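Local coordinates for iron aquisition yersiniabactin synthesis enzyme, YbtT (Escherichia coli, PDB 6BA9), which acts as a low-specificity type II thioesterase that maintains production of the metallophore yersiniabactin, at residues 49-54 and 166-171; 125-130 and 138-143. The protein carries 1 engineered substitution. All blocks are in the same frame, centred on the assembly; numbering follows the deposited sequence.

Interaction 1 of 2, residues 49-54 and 166-171; sequences PGRDRL and RADFYA
R51 sets CG between its own backbone N and carbonyl carbon (chi1 70°), and two further bends in the chain then swing the guanidinium out of the 49-54 loop toward the helix. D168 comes from the opposite direction, its CG beside the backbone N, and presents its carboxylate end-on. What follows is a worked example of the bidentate arginine-carboxylate pair. NH1 of R51 donates to OD2 of D168 at 2.7 Å, and NH2 of R51 to OD1 of D168 at 2.9 Å. Each oxygen receives its hydrogen on the syn lone pair, and the two groups are almost coplanar, with their planes 5° apart; the doubled grip thus fixes the rotation of both.

A third bond holds the guanidinium flat from within its own loop: NH2 of R51 also reaches O of P49 at 3.2 Å, nearly in the guanidinium plane. The loop has a defined shape of its own, a G1 beta bulge in which N of G50 bonds to O of L54 (2.9 Å) and N of L54 to O of R51 (2.9 Å). The contact covers little surface, yet both charged residues are buried, so the pairing probably offsets much of the cost of burying the charges.

The N of G24 gives OD2 of D168 another hydrogen, bringing in the loop after strand 16-20, which in alpha/beta hydrolases usually contributes to the oxyanion hole. The salt bridge thereby ties the connection between strand 42-46 and helix 63-77 to the C-terminal half of helix 155-174.

Interaction 2 of 2, residues 125-130 and 138-143; sequences SERQLS and IAELID
A three-membered salt-bridge network of R127, E140 and D143 joins the 125-130 loop to one side of helix 134-144, illustrating how a single arginine can bridge two acids one helical turn apart. NH1 of R127 serves both, reaching OE1 of E140 at 2.8 Å and OD2 of D143 at 2.9 Å. NH2 of R127 adds a more bent bond to the same OD2 of D143 at 3.1 Å. Unlike a coplanar pair, the guanidinium and the D143 carboxylate stand 81° apart, and both nitrogens approach OD2 from one face; OE1 of E140 is likewise met from above its plane. The R127 chain runs out from a CG anti to the backbone N (chi1 -170°), then turns at chi3 (-61°) to bring NH1 between the two acids.

Beneath the charges, CG of L129 packs on CB of E140 (3.6 Å) and CD2 of L129 meets CD2 of L141 (3.7 Å). Within the loop, OG of S125 donates to O of R127. E200 and R199 carry the network further, pairing with R127 and D143 respectively. A helical insertion following strand 112-116, braced here by its own entry loop, is consistent with the lid insertion that alpha/beta-hydrolase thioesterases carry after this strand.

Overall arrangement
The two interactions lie with their centres about 17 Å apart and are nested along the chain: 49-54 comes first, then 125-130 and 138-143, and finally 166-171, so that interaction 1 closes a long loop containing interaction 2. Each uses one of two consecutive helices, 155-174 and 134-144, which meet where CE2 of F169 packs against CD2 of L141 at 3.5 Å. Interaction 1 joins helix 155-174 to loops that follow the inner strands 42-46 and 16-20, while interaction 2 lies farther out, within the helical insertion. Two separate charged contacts, linked through packing of the two helices, thus hold the probable lid helices to the core loops and to their own entry loop.

Interaction 1 of 2, residues 49-54 and 166-171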
ATOM      1  N   PRO A  49       7.865  -7.975  -6.550  1.00 13.00           N
ATOM      2  CA  PRO A  49       8.922  -8.695  -7.267  1.00 13.45           C
ATOM      3  C   PRO A  49      10.091  -7.784  -7.627  1.00 12.88           C
ATOM      4  O   PRO A  49       9.933  -6.588  -7.929  1.00 13.33           O
ATOM      5  CB  PRO A  49       8.190  -9.232  -8.502  1.00 16.12           C
ATOM      6  CG  PRO A  49       6.786  -9.458  -8.009  1.00 16.79           C
ATOM      7  CD  PRO A  49       6.525  -8.326  -7.052  1.00 14.29           C
ATOM      8  N   GLY A  50      11.290  -8.359  -7.525  1.00 12.64           N
ATOM      9  CA  GLY A  50      12.521  -7.701  -7.898  1.00 13.68           C
ATOM     10  C   GLY A  50      13.433  -7.355  -6.743  1.00 13.69           C
ATOM     11  O   GLY A  50      14.523  -6.817  -6.986  1.00 15.56           O
ATOM     12  N   ARG A  51      13.022  -7.595  -5.503  1.00 13.11           N
ATOM     13  CA  ARG A  51      13.830  -7.237  -4.350  1.00 14.51           C
ATOM     14  C   ARG A  51      13.574  -8.238  -3.238  1.00 12.82           C
ATOM     15  O   ARG A  51      12.645  -9.054  -3.305  1.00 12.53           O
ATOM     16  CB  ARG A  51      13.491  -5.828  -3.858  1.00 16.10           C
ATOM     17  CG  ARG A  51      12.101  -5.724  -3.219  1.00 14.73           C
ATOM     18  CD  ARG A  51      11.360  -4.422  -3.594  1.00 15.80           C
ATOM     19  NE  ARG A  51      10.875  -4.464  -4.978  1.00 15.01           N
ATOM     20  CZ  ARG A  51      10.368  -3.427  -5.636  1.00 15.95           C
ATOM     21  NH1 ARG A  51      10.294  -2.226  -5.057  1.00 18.30           N
ATOM     22  NH2 ARG A  51       9.965  -3.585  -6.882  1.00 15.68           N
ATOM     23  N   ASP A  52      14.371  -8.129  -2.181  1.00 14.79           N
ATOM     24  CA  ASP A  52      14.239  -8.980  -0.985  1.00 13.89           C
ATOM     25  C   ASP A  52      14.305 -10.442  -1.433  1.00 14.36           C
ATOM     26  O   ASP A  52      15.168 -10.770  -2.262  1.00 14.47           O
ATOM     27  CB  ASP A  52      13.022  -8.581  -0.168  1.00 16.43           C
ATOM     28  CG  ASP A  52      13.101  -7.161   0.363  1.00 18.23           C
ATOM     29  OD1 ASP A  52      14.203  -6.577   0.485  1.00 18.22           O
ATOM     30  OD2 ASP A  52      12.019  -6.599   0.652  1.00 16.75           O
ATOM     31  N   ARG A  53      13.421 -11.322  -0.964  1.00 17.05           N
ATOM     32  CA  ARG A  53      13.479 -12.731  -1.358  1.00 16.92           C
ATOM     33  C   ARG A  53      13.083 -12.945  -2.811  1.00 16.25           C
ATOM     34  O   ARG A  53      13.199 -14.073  -3.306  1.00 18.23           O
ATOM     35  CB  ARG A  53      12.539 -13.561  -0.473  1.00 21.27           C
ATOM     36  CG  ARG A  53      12.903 -13.505   0.980  1.00 25.29           C
ATOM     37  CD  ARG A  53      11.856 -14.175   1.851  1.00 32.91           C
ATOM     38  NE  ARG A  53      12.211 -14.046   3.260  1.00 46.54           N
ATOM     39  CZ  ARG A  53      11.472 -14.483   4.273  1.00 49.70           C
ATOM     40  NH1 ARG A  53      10.309 -15.094   4.052  1.00 45.89           N
ATOM     41  NH2 ARG A  53      11.901 -14.304   5.516  1.00 52.69           N
ATOM     42  N   LEU A  54      12.574 -11.909  -3.485  1.00 13.70           N
ATOM     43  CA  LEU A  54      12.124 -11.976  -4.866  1.00 12.99           C
ATOM     44  C   LEU A  54      13.074 -11.250  -5.808  1.00 13.50           C
ATOM     45  O   LEU A  54      12.683 -10.847  -6.910  1.00 14.13           O
ATOM     46  CB  LEU A  54      10.714 -11.405  -5.002  1.00 13.54           C
ATOM     47  CG  LEU A  54       9.655 -12.084  -4.123  1.00 14.91           C
ATOM     48  CD1 LEU A  54       8.275 -11.492  -4.435  1.00 17.46           C
ATOM     49  CD2 LEU A  54       9.616 -13.602  -4.255  1.00 16.42           C
ATOM     50  N   ARG A 166      11.981   2.830 -11.076  1.00 14.15           N
ATOM     51  CA  ARG A 166      11.261   3.234 -12.282  1.00 13.83           C
ATOM     52  C   ARG A 166      10.141   2.261 -12.621  1.00 12.65           C
ATOM     53  O   ARG A 166       9.070   2.684 -13.074  1.00 13.34           O
ATOM     54  CB  ARG A 166      12.219   3.374 -13.459  1.00 14.76           C
ATOM     55  CG  ARG A 166      13.067   4.629 -13.397  1.00 15.10           C
ATOM     56  CD  ARG A 166      13.801   4.786 -14.723  1.00 17.42           C
ATOM     57  NE  ARG A 166      14.587   6.015 -14.790  1.00 16.56           N
ATOM     58  CZ  ARG A 166      14.106   7.204 -15.139  1.00 16.04           C
ATOM     59  NH1 ARG A 166      12.844   7.387 -15.438  1.00 17.58           N
ATOM     60  NH2 ARG A 166      14.920   8.241 -15.185  1.00 16.71           N
ATOM     61  N   ALA A 167      10.339   0.961 -12.380  1.00 12.87           N
ATOM     62  CA  ALA A 167       9.252   0.006 -12.587  1.00 13.71           C
ATOM     63  C   ALA A 167       8.081   0.310 -11.656  1.00 12.76           C
ATOM     64  O   ALA A 167       6.925   0.382 -12.087  1.00 12.95           O
ATOM     65  CB  ALA A 167       9.757  -1.421 -12.378  1.00 14.97           C
ATOM     66  N   ASP A 168       8.376   0.518 -10.374  1.00 12.44           N
ATOM     67  CA  ASP A 168       7.325   0.795  -9.401  1.00 11.55           C
ATOM     68  C   ASP A 168       6.593   2.092  -9.761  1.00 11.77           C
ATOM     69  O   ASP A 168       5.356   2.154  -9.750  1.00 12.93           O
ATOM     70  CB  ASP A 168       7.895   0.953  -7.984  1.00 12.94           C
ATOM     71  CG  ASP A 168       8.422  -0.337  -7.361  1.00 13.41           C
ATOM     72  OD1 ASP A 168       8.375  -1.427  -7.958  1.00 14.19           O
ATOM     73  OD2 ASP A 168       8.934  -0.215  -6.217  1.00 14.39           O
ATOM     74  N   PHE A 169       7.352   3.163 -10.040  1.00 12.48           N
ATOM     75  CA  PHE A 169       6.728   4.448 -10.335  1.00 13.13           C
ATOM     76  C   PHE A 169       5.970   4.424 -11.662  1.00 12.45           C
ATOM     77  O   PHE A 169       4.912   5.063 -11.784  1.00 13.63           O
ATOM     78  CB  PHE A 169       7.750   5.580 -10.231  1.00 13.03           C
ATOM     79  CG  PHE A 169       7.925   6.087  -8.828  1.00 12.37           C
ATOM     80  CD1 PHE A 169       7.107   7.089  -8.358  1.00 16.38           C
ATOM     81  CD2 PHE A 169       8.891   5.571  -7.993  1.00 13.68           C
ATOM     82  CE1 PHE A 169       7.253   7.551  -7.061  1.00 15.90           C
ATOM     83  CE2 PHE A 169       9.019   6.051  -6.689  1.00 14.58           C
ATOM     84  CZ  PHE A 169       8.212   7.027  -6.260  1.00 14.95           C
ATOM     85  N   TYR A 170       6.469   3.683 -12.647  1.00 13.11           N
ATOM     86  CA  TYR A 170       5.702   3.520 -13.880  1.00 13.22           C
ATOM     87  C   TYR A 170       4.377   2.812 -13.602  1.00 13.22           C
ATOM     88  O   TYR A 170       3.318   3.245 -14.076  1.00 14.03           O
ATOM     89  CB  TYR A 170       6.502   2.795 -14.967  1.00 12.45           C
ATOM     90  CG  TYR A 170       5.654   2.628 -16.221  1.00 13.96           C
ATOM     91  CD1 TYR A 170       4.832   1.513 -16.398  1.00 13.94           C
ATOM     92  CD2 TYR A 170       5.617   3.618 -17.181  1.00 16.41           C
ATOM     93  CE1 TYR A 170       4.024   1.399 -17.494  1.00 15.47           C
ATOM     94  CE2 TYR A 170       4.817   3.497 -18.299  1.00 15.47           C
ATOM     95  CZ  TYR A 170       4.022   2.404 -18.443  1.00 17.19           C
ATOM     96  OH  TYR A 170       3.206   2.274 -19.551  1.00 19.73           O
ATOM     97  N   ALA A 171       4.405   1.755 -12.795  1.00 12.25           N
ATOM     98  CA  ALA A 171       3.164   1.058 -12.459  1.00 13.73           C
ATOM     99  C   ALA A 171       2.176   2.003 -11.807  1.00 12.64           C
ATOM    100  O   ALA A 171       0.992   2.029 -12.152  1.00 14.33           O
ATOM    101  CB  ALA A 171       3.461  -0.107 -11.522  1.00 13.36           C
TER

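Interaction 2 of 2, residues 125-130 and 138-143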
ATOM      1  N   SER A 125      -1.576  11.550  -9.458  1.00 16.97           N
ATOM      2  CA  SER A 125      -0.758  12.189  -8.437  1.00 17.54           C
ATOM      3  C   SER A 125      -0.327  13.577  -8.895  1.00 17.22           C
ATOM      4  O   SER A 125      -0.055  13.809 -10.075  1.00 19.78           O
ATOM      5  CB  SER A 125       0.485  11.333  -8.173  1.00 20.21           C
ATOM      6  OG  SER A 125       1.317  11.964  -7.227  1.00 26.25           O
ATOM      7  N   GLU A 126      -0.242  14.514  -7.953  1.00 18.35           N
ATOM      8  CA  GLU A 126       0.239  15.830  -8.343  1.00 22.90           C
ATOM      9  C   GLU A 126       1.720  15.804  -8.714  1.00 21.91           C
ATOM     10  O   GLU A 126       2.134  16.538  -9.613  1.00 26.89           O
ATOM     11  CB  GLU A 126      -0.118  16.872  -7.281  1.00 33.07           C
ATOM     12  CG  GLU A 126      -1.624  17.193  -7.312  1.00 37.06           C
ATOM     13  CD  GLU A 126      -2.071  18.209  -6.274  1.00 49.32           C
ATOM     14  OE1 GLU A 126      -2.603  17.801  -5.209  1.00 43.37           O
ATOM     15  OE2 GLU A 126      -1.907  19.423  -6.538  1.00 58.72           O
ATOM     16  N   ARG A 127       2.507  14.912  -8.106  1.00 19.21           N
ATOM     17  CA  ARG A 127       3.909  14.723  -8.450  1.00 18.26           C
ATOM     18  C   ARG A 127       4.038  13.506  -9.351  1.00 17.89           C
ATOM     19  O   ARG A 127       3.486  12.447  -9.043  1.00 19.30           O
ATOM     20  CB  ARG A 127       4.742  14.509  -7.188  1.00 19.52           C
ATOM     21  CG  ARG A 127       6.249  14.547  -7.428  1.00 18.96           C
ATOM     22  CD  ARG A 127       7.026  13.917  -6.311  1.00 18.08           C
ATOM     23  NE  ARG A 127       6.850  14.569  -5.009  1.00 16.50           N
ATOM     24  CZ  ARG A 127       7.578  15.588  -4.575  1.00 20.28           C
ATOM     25  NH1 ARG A 127       8.501  16.141  -5.359  1.00 20.09           N
ATOM     26  NH2 ARG A 127       7.368  16.062  -3.351  1.00 20.73           N
ATOM     27  N   GLN A 128       4.757  13.671 -10.458  1.00 16.84           N
ATOM     28  CA  GLN A 128       4.942  12.622 -11.450  1.00 17.02           C
ATOM     29  C   GLN A 128       6.425  12.504 -11.768  1.00 17.35           C
ATOM     30  O   GLN A 128       7.095  13.519 -11.987  1.00 18.01           O
ATOM     31  CB  GLN A 128       4.173  12.985 -12.717  1.00 19.80           C
ATOM     32  CG  GLN A 128       2.689  13.044 -12.541  1.00 24.70           C
ATOM     33  CD  GLN A 128       2.077  11.684 -12.505  1.00 27.80           C
ATOM     34  OE1 GLN A 128       2.387  10.825 -13.344  1.00 31.54           O
ATOM     35  NE2 GLN A 128       1.194  11.461 -11.539  1.00 32.45           N
ATOM     36  N   LEU A 129       6.933  11.267 -11.790  1.00 14.93           N
ATOM     37  CA  LEU A 129       8.352  10.975 -11.970  1.00 15.09           C
ATOM     38  C   LEU A 129       8.717  10.266 -13.269  1.00 15.60           C
ATOM     39  O   LEU A 129       9.856  10.387 -13.714  1.00 15.86           O
ATOM     40  CB  LEU A 129       8.855  10.076 -10.835  1.00 14.69           C
ATOM     41  CG  LEU A 129       9.196  10.757  -9.505  1.00 15.64           C
ATOM     42  CD1 LEU A 129       7.941  11.251  -8.819  1.00 18.62           C
ATOM     43  CD2 LEU A 129       9.952   9.828  -8.591  1.00 18.15           C
ATOM     44  N   SER A 130       7.803   9.479 -13.854  1.00 17.41           N
ATOM     45  CA  SER A 130       8.213   8.491 -14.855  1.00 17.74           C
ATOM     46  C   SER A 130       8.762   9.118 -16.123  1.00 22.08           C
ATOM     47  O   SER A 130       9.507   8.458 -16.856  1.00 28.12           O
ATOM     48  CB  SER A 130       7.033   7.610 -15.261  1.00 18.46           C
ATOM     49  OG  SER A 130       6.677   6.736 -14.240  1.00 20.21           O
ATOM     50  N   ILE A 138      15.720  11.200  -9.555  1.00 14.23           N
ATOM     51  CA  ILE A 138      16.321  11.097  -8.229  1.00 14.30           C
ATOM     52  C   ILE A 138      16.012  12.326  -7.386  1.00 13.96           C
ATOM     53  O   ILE A 138      15.710  12.208  -6.197  1.00 14.55           O
ATOM     54  CB  ILE A 138      17.830  10.842  -8.350  1.00 17.13           C
ATOM     55  CG1 ILE A 138      18.026   9.408  -8.861  1.00 16.76           C
ATOM     56  CG2 ILE A 138      18.510  11.058  -7.028  1.00 23.25           C
ATOM     57  CD1 ILE A 138      19.455   9.057  -9.221  1.00 23.39           C
ATOM     58  N   ALA A 139      16.057  13.518  -7.981  1.00 14.22           N
ATOM     59  CA  ALA A 139      15.737  14.719  -7.211  1.00 14.03           C
ATOM     60  C   ALA A 139      14.315  14.652  -6.674  1.00 14.85           C
ATOM     61  O   ALA A 139      14.071  15.003  -5.519  1.00 14.32           O
ATOM     62  CB  ALA A 139      15.925  15.970  -8.057  1.00 16.48           C
ATOM     63  N   GLU A 140      13.374  14.159  -7.485  1.00 14.89           N
ATOM     64  CA  GLU A 140      12.003  13.997  -7.000  1.00 14.78           C
ATOM     65  C   GLU A 140      11.932  12.986  -5.867  1.00 14.41           C
ATOM     66  O   GLU A 140      11.237  13.217  -4.871  1.00 15.45           O
ATOM     67  CB  GLU A 140      11.063  13.579  -8.138  1.00 15.95           C
ATOM     68  CG  GLU A 140      10.883  14.629  -9.243  1.00 18.09           C
ATOM     69  CD  GLU A 140      10.284  15.922  -8.736  1.00 21.31           C
ATOM     70  OE1 GLU A 140       9.257  15.877  -8.034  1.00 20.24           O
ATOM     71  OE2 GLU A 140      10.854  17.002  -9.015  1.00 25.98           O
ATOM     72  N   LEU A 141      12.632  11.856  -5.999  1.00 14.33           N
ATOM     73  CA  LEU A 141      12.646  10.850  -4.939  1.00 15.21           C
ATOM     74  C   LEU A 141      13.182  11.419  -3.639  1.00 14.84           C
ATOM     75  O   LEU A 141      12.643  11.147  -2.564  1.00 16.54           O
ATOM     76  CB  LEU A 141      13.511   9.664  -5.329  1.00 21.50           C
ATOM     77  CG  LEU A 141      13.076   8.683  -6.385  1.00 28.31           C
ATOM     78  CD1 LEU A 141      14.203   7.705  -6.544  1.00 26.23           C
ATOM     79  CD2 LEU A 141      11.822   7.987  -5.920  1.00 25.71           C
ATOM     80  N   ILE A 142      14.280  12.175  -3.713  1.00 15.07           N
ATOM     81  CA  ILE A 142      14.844  12.750  -2.503  1.00 16.97           C
ATOM     82  C   ILE A 142      13.848  13.711  -1.880  1.00 14.90           C
ATOM     83  O   ILE A 142      13.636  13.706  -0.658  1.00 16.39           O
ATOM     84  CB  ILE A 142      16.199  13.421  -2.820  1.00 14.47           C
ATOM     85  CG1 ILE A 142      17.239  12.367  -3.175  1.00 16.83           C
ATOM     86  CG2 ILE A 142      16.662  14.262  -1.637  1.00 16.13           C
ATOM     87  CD1 ILE A 142      18.475  12.963  -3.843  1.00 19.04           C
ATOM     88  N   ASP A 143      13.191  14.529  -2.708  1.00 13.67           N
ATOM     89  CA  ASP A 143      12.176  15.453  -2.205  1.00 17.14           C
ATOM     90  C   ASP A 143      11.048  14.713  -1.497  1.00 16.73           C
ATOM     91  O   ASP A 143      10.587  15.149  -0.440  1.00 16.00           O
ATOM     92  CB  ASP A 143      11.625  16.339  -3.327  1.00 15.00           C
ATOM     93  CG  ASP A 143      10.746  17.449  -2.808  1.00 19.99           C
ATOM     94  OD1 ASP A 143      10.988  17.926  -1.675  1.00 30.37           O
ATOM     95  OD2 ASP A 143       9.840  17.866  -3.525  1.00 23.89           O
TER